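Local coordinates for protein putative lipase/esterase (PDB 3BXP) that probably hydrolyses carboxylic ester bonds as a serine esterase of the alpha/beta-hydrolase fold, at residues B[38-43]-B[68-73]; B[114-119]-B[153-158]. All coordinates share one frame; numbering follows the deposited sequence.

Contact 1. Residues B[38-43]-B[68-73]; sequences MIICPG and TVVLNY
Met38, Ile39 and Ile40 pair in parallel with Thr68, Val69 and Val70, and the N-to-C directions of the two short strands differ by 27°. The backbone ladder has three rungs. Val69 N binds Met38 O, and Leu71 N binds Ile40 O. Between them Ile40 N binds Val69 O at 2.7 Å. Ile39 lies on the same face as Val69, and its CG2 meets CB of Leu71. Ile40 and Val70 share the opposite face with Met38 and Thr68. Pro42 follows the last rung. Its CG rests on Val70 CG1 at 3.8 Å, while its ring and the Tyr73 side chain run past each other in opposite directions. Tyr73 CG lies between its own backbone N and carbonyl carbon (chi1 56°), which swings the ring across to segment 38-43. The phenol OH then donates to Pro42 O at 2.7 Å, with that oxygen at the ring edge and in its plane. A water donates to the same OH at 2.8 Å. Cys41 CB approaches this ring obliquely, and its SG touches Leu71 CD2. The contact is the strand pair of a beta-alpha-beta crossover, whose helix 54-63 covers Met38, Ile40 and Thr68. Helix 85-99 covers Ile39 and Leu71 on the other face. Strand 110-116 flanks strand 35-41, and strand 16-23 flanks strand 67-72.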
HETATM    1  N   MSE B  38      17.348  12.960  -7.862  1.00 19.35           N
HETATM    2  CA  MSE B  38      17.145  11.772  -7.025  1.00 19.71           C
HETATM    3  C   MSE B  38      18.483  11.171  -6.698  1.00 21.22           C
HETATM    4  O   MSE B  38      19.231  10.786  -7.575  1.00 19.99           O
HETATM    5  CB  MSE B  38      16.308  10.705  -7.733  1.00 22.59           C
HETATM    6  CG  MSE B  38      15.990   9.588  -6.841  1.00 22.90           C
HETATM    7 SE   MSE B  38      14.729   8.350  -7.676  0.75 22.67          SE
HETATM    8  CE  MSE B  38      13.189   9.560  -7.835  1.00 30.89           C
ATOM      9  N   ILE B  39      18.714  10.996  -5.408  1.00 17.47           N
ATOM     10  CA  ILE B  39      19.892  10.272  -4.894  1.00 20.68           C
ATOM     11  C   ILE B  39      19.513   8.846  -4.515  1.00 19.44           C
ATOM     12  O   ILE B  39      18.653   8.633  -3.645  1.00 22.00           O
ATOM     13  CB  ILE B  39      20.450  10.934  -3.612  1.00 22.51           C
ATOM     14  CG1 ILE B  39      20.843  12.397  -3.827  1.00 21.72           C
ATOM     15  CG2 ILE B  39      21.667  10.100  -3.064  1.00 21.42           C
ATOM     16  CD1 ILE B  39      21.160  13.125  -2.455  1.00 20.70           C
ATOM     17  N   ILE B  40      20.160   7.904  -5.172  1.00 16.84           N
ATOM     18  CA  ILE B  40      19.798   6.466  -5.085  1.00 18.87           C
ATOM     19  C   ILE B  40      20.812   5.742  -4.197  1.00 21.62           C
ATOM     20  O   ILE B  40      22.048   5.768  -4.469  1.00 21.40           O
ATOM     21  CB  ILE B  40      19.724   5.801  -6.490  1.00 19.45           C
ATOM     22  CG1 ILE B  40      18.589   6.367  -7.348  1.00 24.80           C
ATOM     23  CG2 ILE B  40      19.557   4.276  -6.324  1.00 17.80           C
ATOM     24  CD1 ILE B  40      18.722   6.016  -8.841  1.00 27.67           C
ATOM     25  N   CYS B  41      20.306   5.200  -3.074  1.00 20.57           N
ATOM     26  CA  CYS B  41      21.075   4.350  -2.203  1.00 18.62           C
ATOM     27  C   CYS B  41      20.711   2.906  -2.588  1.00 16.96           C
ATOM     28  O   CYS B  41      19.610   2.489  -2.356  1.00 19.01           O
ATOM     29  CB  CYS B  41      20.768   4.639  -0.725  1.00 18.35           C
ATOM     30  SG  CYS B  41      21.382   6.243  -0.228  1.00 23.96           S
ATOM     31  N   PRO B  42      21.623   2.183  -3.252  1.00 18.83           N
ATOM     32  CA  PRO B  42      21.335   0.844  -3.798  1.00 20.95           C
ATOM     33  C   PRO B  42      21.042  -0.235  -2.744  1.00 18.77           C
ATOM     34  O   PRO B  42      21.359  -0.065  -1.524  1.00 20.12           O
ATOM     35  CB  PRO B  42      22.612   0.477  -4.561  1.00 21.62           C
ATOM     36  CG  PRO B  42      23.357   1.754  -4.743  1.00 29.17           C
ATOM     37  CD  PRO B  42      23.007   2.625  -3.583  1.00 21.77           C
ATOM     38  N   GLY B  43      20.498  -1.354  -3.178  1.00 20.03           N
ATOM     39  CA  GLY B  43      20.455  -2.531  -2.277  1.00 22.67           C
ATOM     40  C   GLY B  43      21.780  -3.233  -2.117  1.00 23.29           C
ATOM     41  O   GLY B  43      22.815  -2.675  -2.438  1.00 20.33           O
ATOM     42  N   THR B  68      20.104  12.222 -11.542  1.00 18.48           N
ATOM     43  CA  THR B  68      20.259  11.181 -10.538  1.00 18.33           C
ATOM     44  C   THR B  68      21.681  11.058 -10.102  1.00 21.73           C
ATOM     45  O   THR B  68      22.603  11.279 -10.863  1.00 19.91           O
ATOM     46  CB  THR B  68      19.695   9.843 -11.011  1.00 24.59           C
ATOM     47  OG1 THR B  68      20.476   9.321 -12.091  1.00 26.66           O
ATOM     48  CG2 THR B  68      18.242  10.013 -11.426  1.00 21.77           C
ATOM     49  N   VAL B  69      21.855  10.701  -8.830  1.00 19.34           N
ATOM     50  CA  VAL B  69      23.207  10.417  -8.272  1.00 21.46           C
ATOM     51  C   VAL B  69      23.088   9.088  -7.563  1.00 23.56           C
ATOM     52  O   VAL B  69      22.145   8.883  -6.795  1.00 21.76           O
ATOM     53  CB  VAL B  69      23.688  11.510  -7.262  1.00 20.00           C
ATOM     54  CG1 VAL B  69      24.998  11.086  -6.459  1.00 24.33           C
ATOM     55  CG2 VAL B  69      23.914  12.896  -7.969  1.00 21.33           C
ATOM     56  N   VAL B  70      24.020   8.176  -7.821  1.00 20.90           N
ATOM     57  CA  VAL B  70      24.071   6.911  -7.081  1.00 23.27           C
ATOM     58  C   VAL B  70      25.157   7.002  -6.052  1.00 21.80           C
ATOM     59  O   VAL B  70      26.267   7.406  -6.381  1.00 20.93           O
ATOM     60  CB  VAL B  70      24.296   5.708  -8.043  1.00 24.98           C
ATOM     61  CG1 VAL B  70      24.409   4.402  -7.214  1.00 20.86           C
ATOM     62  CG2 VAL B  70      23.130   5.626  -9.100  1.00 26.64           C
ATOM     63  N   LEU B  71      24.782   6.705  -4.800  1.00 18.87           N
ATOM     64  CA  LEU B  71      25.610   6.824  -3.596  1.00 18.42           C
ATOM     65  C   LEU B  71      25.962   5.432  -3.098  1.00 23.21           C
ATOM     66  O   LEU B  71      25.109   4.712  -2.628  1.00 21.46           O
ATOM     67  CB  LEU B  71      24.886   7.596  -2.507  1.00 20.58           C
ATOM     68  CG  LEU B  71      25.583   7.431  -1.119  1.00 18.43           C
ATOM     69  CD1 LEU B  71      27.052   7.839  -1.076  1.00 24.36           C
ATOM     70  CD2 LEU B  71      24.692   8.191  -0.104  1.00 22.52           C
ATOM     71  N   ASN B  72      27.218   5.039  -3.279  1.00 20.59           N
ATOM     72  CA  ASN B  72      27.705   3.775  -2.794  1.00 20.44           C
ATOM     73  C   ASN B  72      28.162   3.890  -1.345  1.00 20.08           C
ATOM     74  O   ASN B  72      29.295   4.071  -1.088  1.00 22.10           O
ATOM     75  CB  ASN B  72      28.838   3.302  -3.705  1.00 22.68           C
ATOM     76  CG  ASN B  72      28.355   2.523  -4.956  1.00 30.05           C
ATOM     77  OD1 ASN B  72      27.164   2.366  -5.237  1.00 23.79           O
ATOM     78  ND2 ASN B  72      29.319   1.976  -5.677  1.00 41.20           N
ATOM     79  N   TYR B  73      27.215   3.811  -0.438  1.00 19.56           N
ATOM     80  CA  TYR B  73      27.407   4.097   1.000  1.00 20.01           C
ATOM     81  C   TYR B  73      28.253   2.984   1.645  1.00 22.32           C
ATOM     82  O   TYR B  73      28.410   1.872   1.122  1.00 21.11           O
ATOM     83  CB  TYR B  73      26.031   4.293   1.685  1.00 19.96           C
ATOM     84  CG  TYR B  73      25.177   3.085   1.440  1.00 19.13           C
ATOM     85  CD1 TYR B  73      25.373   1.939   2.188  1.00 18.90           C
ATOM     86  CD2 TYR B  73      24.216   3.053   0.416  1.00 20.28           C
ATOM     87  CE1 TYR B  73      24.645   0.763   1.950  1.00 20.72           C
ATOM     88  CE2 TYR B  73      23.491   1.872   0.149  1.00 20.10           C
ATOM     89  CZ  TYR B  73      23.714   0.738   0.907  1.00 21.23           C
ATOM     90  OH  TYR B  73      23.021  -0.430   0.614  1.00 22.13           O
TER
HETATM   91  O   HOH W   1      24.159  -2.954   0.632  1.00 18.48           O

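Contact 2. Residues B[114-119]-B[153-158]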
ATOM      1  N   ALA B 114      16.132   8.030  -2.647  1.00 20.43           N
ATOM      2  CA  ALA B 114      15.480   6.744  -2.956  1.00 20.22           C
ATOM      3  C   ALA B 114      16.406   5.638  -2.478  1.00 22.91           C
ATOM      4  O   ALA B 114      17.605   5.643  -2.805  1.00 23.11           O
ATOM      5  CB  ALA B 114      15.218   6.613  -4.431  1.00 22.33           C
ATOM      6  N   GLY B 115      15.866   4.703  -1.696  1.00 20.64           N
ATOM      7  CA  GLY B 115      16.662   3.603  -1.157  1.00 19.15           C
ATOM      8  C   GLY B 115      15.958   2.282  -1.442  1.00 19.83           C
ATOM      9  O   GLY B 115      14.732   2.198  -1.402  1.00 19.97           O
ATOM     10  N   PHE B 116      16.743   1.274  -1.788  1.00 20.31           N
ATOM     11  CA  PHE B 116      16.229  -0.076  -2.097  1.00 18.75           C
ATOM     12  C   PHE B 116      16.881  -1.063  -1.122  1.00 21.40           C
ATOM     13  O   PHE B 116      18.062  -0.952  -0.881  1.00 20.51           O
ATOM     14  CB  PHE B 116      16.503  -0.335  -3.599  1.00 20.96           C
ATOM     15  CG  PHE B 116      15.816   0.691  -4.474  1.00 22.14           C
ATOM     16  CD1 PHE B 116      14.456   0.552  -4.814  1.00 23.13           C
ATOM     17  CD2 PHE B 116      16.445   1.856  -4.841  1.00 22.12           C
ATOM     18  CE1 PHE B 116      13.825   1.520  -5.526  1.00 25.56           C
ATOM     19  CE2 PHE B 116      15.773   2.853  -5.533  1.00 23.36           C
ATOM     20  CZ  PHE B 116      14.460   2.652  -5.887  1.00 25.70           C
ATOM     21  N   SER B 117      16.129  -2.057  -0.593  1.00 23.88           N
ATOM     22  CA  SER B 117      16.732  -3.072   0.344  1.00 25.83           C
ATOM     23  C   SER B 117      17.561  -2.395   1.428  1.00 25.47           C
ATOM     24  O   SER B 117      17.064  -1.512   2.167  1.00 23.55           O
ATOM     25  CB  SER B 117      17.604  -4.074  -0.470  1.00 28.25           C
ATOM     26  OG  SER B 117      18.311  -4.978   0.351  1.00 37.87           O
ATOM     27  N   ALA B 118      18.838  -2.781   1.552  1.00 22.72           N
ATOM     28  CA  ALA B 118      19.721  -2.148   2.541  1.00 21.78           C
ATOM     29  C   ALA B 118      19.847  -0.602   2.433  1.00 17.53           C
ATOM     30  O   ALA B 118      19.913   0.125   3.449  1.00 20.53           O
ATOM     31  CB  ALA B 118      21.137  -2.808   2.434  1.00 21.63           C
ATOM     32  N   GLY B 119      19.859  -0.075   1.225  1.00 18.06           N
ATOM     33  CA  GLY B 119      19.831   1.333   1.009  1.00 17.76           C
ATOM     34  C   GLY B 119      18.588   2.030   1.496  1.00 21.92           C
ATOM     35  O   GLY B 119      18.605   3.233   1.832  1.00 20.97           O
ATOM     36  N   LEU B 153      11.044   4.573  -1.059  1.00 18.64           N
ATOM     37  CA  LEU B 153      11.584   3.319  -0.539  1.00 19.06           C
ATOM     38  C   LEU B 153      11.028   2.142  -1.280  1.00 17.75           C
ATOM     39  O   LEU B 153       9.813   1.972  -1.365  1.00 19.38           O
ATOM     40  CB  LEU B 153      11.289   3.144   0.970  1.00 18.98           C
ATOM     41  CG  LEU B 153      11.814   4.228   1.927  1.00 19.97           C
ATOM     42  CD1 LEU B 153      11.281   3.966   3.339  1.00 17.30           C
ATOM     43  CD2 LEU B 153      13.358   4.168   1.909  1.00 22.42           C
ATOM     44  N   GLY B 154      11.919   1.334  -1.855  1.00 19.03           N
ATOM     45  CA  GLY B 154      11.507   0.050  -2.476  1.00 18.51           C
ATOM     46  C   GLY B 154      12.065  -1.124  -1.705  1.00 19.46           C
ATOM     47  O   GLY B 154      13.278  -1.180  -1.417  1.00 19.59           O
ATOM     48  N   TYR B 155      11.180  -2.042  -1.360  1.00 19.75           N
ATOM     49  CA  TYR B 155      11.526  -3.180  -0.534  1.00 20.12           C
ATOM     50  C   TYR B 155      12.609  -2.812   0.512  1.00 20.74           C
ATOM     51  O   TYR B 155      13.618  -3.502   0.609  1.00 21.83           O
ATOM     52  CB  TYR B 155      11.983  -4.372  -1.403  1.00 20.69           C
ATOM     53  CG  TYR B 155      12.876  -4.053  -2.579  1.00 19.13           C
ATOM     54  CD1 TYR B 155      12.367  -3.509  -3.719  1.00 19.50           C
ATOM     55  CD2 TYR B 155      14.220  -4.333  -2.552  1.00 18.21           C
ATOM     56  CE1 TYR B 155      13.174  -3.253  -4.827  1.00 20.50           C
ATOM     57  CE2 TYR B 155      15.054  -4.068  -3.638  1.00 18.90           C
ATOM     58  CZ  TYR B 155      14.533  -3.525  -4.754  1.00 19.86           C
ATOM     59  OH  TYR B 155      15.325  -3.286  -5.843  1.00 21.85           O
ATOM     60  N   PRO B 156      12.346  -1.809   1.363  1.00 20.37           N
ATOM     61  CA  PRO B 156      13.426  -1.372   2.227  1.00 20.48           C
ATOM     62  C   PRO B 156      13.632  -2.261   3.420  1.00 21.06           C
ATOM     63  O   PRO B 156      12.673  -2.776   3.966  1.00 19.55           O
ATOM     64  CB  PRO B 156      12.908  -0.071   2.762  1.00 18.54           C
ATOM     65  CG  PRO B 156      11.430  -0.267   2.819  1.00 21.82           C
ATOM     66  CD  PRO B 156      11.139  -0.966   1.554  1.00 19.29           C
ATOM     67  N   VAL B 157      14.886  -2.439   3.794  1.00 20.83           N
ATOM     68  CA  VAL B 157      15.198  -2.887   5.155  1.00 18.94           C
ATOM     69  C   VAL B 157      14.919  -1.722   6.083  1.00 19.84           C
ATOM     70  O   VAL B 157      15.371  -0.587   5.834  1.00 20.23           O
ATOM     71  CB  VAL B 157      16.639  -3.378   5.282  1.00 16.47           C
ATOM     72  CG1 VAL B 157      17.006  -3.669   6.751  1.00 18.26           C
ATOM     73  CG2 VAL B 157      16.919  -4.600   4.343  1.00 20.03           C
ATOM     74  N   ILE B 158      14.193  -1.970   7.173  1.00 20.81           N
ATOM     75  CA  ILE B 158      13.755  -0.903   8.047  1.00 19.46           C
ATOM     76  C   ILE B 158      14.156  -1.185   9.484  1.00 19.07           C
ATOM     77  O   ILE B 158      14.562  -0.271  10.231  1.00 21.64           O
ATOM     78  CB  ILE B 158      12.211  -0.751   7.987  1.00 20.88           C
ATOM     79  CG1 ILE B 158      11.802  -0.192   6.600  1.00 21.33           C
ATOM     80  CG2 ILE B 158      11.640   0.085   9.146  1.00 22.97           C
ATOM     81  CD1 ILE B 158      12.389   1.281   6.258  1.00 19.06           C
TER
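The first torsions of Tyr155 and Phe116 bring their side chains together. Tyr155 CG sits between its backbone N and carbonyl carbon (chi1 41°), which brings the ring obliquely against Phe116 CB and Ser117 N. Phe116 CG is anti to its carbonyl carbon, which lays the ring close against the Gly154 backbone, with CD1 3.8 Å from Gly154 CA. The two rings meet obliquely, their planes at 50°. Phe116 CB lies 3.9 Å from Tyr155 CZ, and Tyr155 CD2 is 3.6 Å from Ser117 N. The strands pair in parallel, Gly115 with Leu153 and Phe116 with Gly154. Gly154 N binds Gly115 O at 3.0 Å, and Ser117 N binds Gly154 O at 3.1 Å. Beyond the strands Val157 N donates to Ser117 O at 2.9 Å, from well above the carbonyl plane. Val157 CG2 packs on Ser117 C. Ser117 has a positive phi (48°), as expected of the strained turn in a nucleophile elbow. The sequence Gly115-Phe116-Ser117-Ala118-Gly119 fits the GxSxG pattern, so Ser117 is probably the nucleophile of this esterase. Its side chain points away overall from segment 153-158, though CB still touches Tyr155 CD2. Segment 153-158 grips the turn through the backbone. The turn joins strand 110-116 to helix 118-129, which packs on Leu153 and Val157. Helix 54-63 covers Phe116, and strands 35-41 and 194-199 continue the sheet beyond the pair.

Overall arrangement
Both contacts are buried and belong to one sheet, with centres about 11 Å apart. Strands 35-41 and 110-116 are neighbours, so contact 1 and contact 2 are joined edge to edge: Cys41 N lies 2.7 Å from Ala114 O, and Ile39 O lies 2.8 Å from Ala114 N, both probable hydrogen bonds. Contact 1 is mainly a regular ladder with aliphatic side chains on its two faces. Contact 2 has a short ladder that gives way to loops, with glycines, aromatic rings and the probable nucleophile elbow. Tyr73 of contact 1 links the two, its OH packing against Ala118 CB at 3.5 Å.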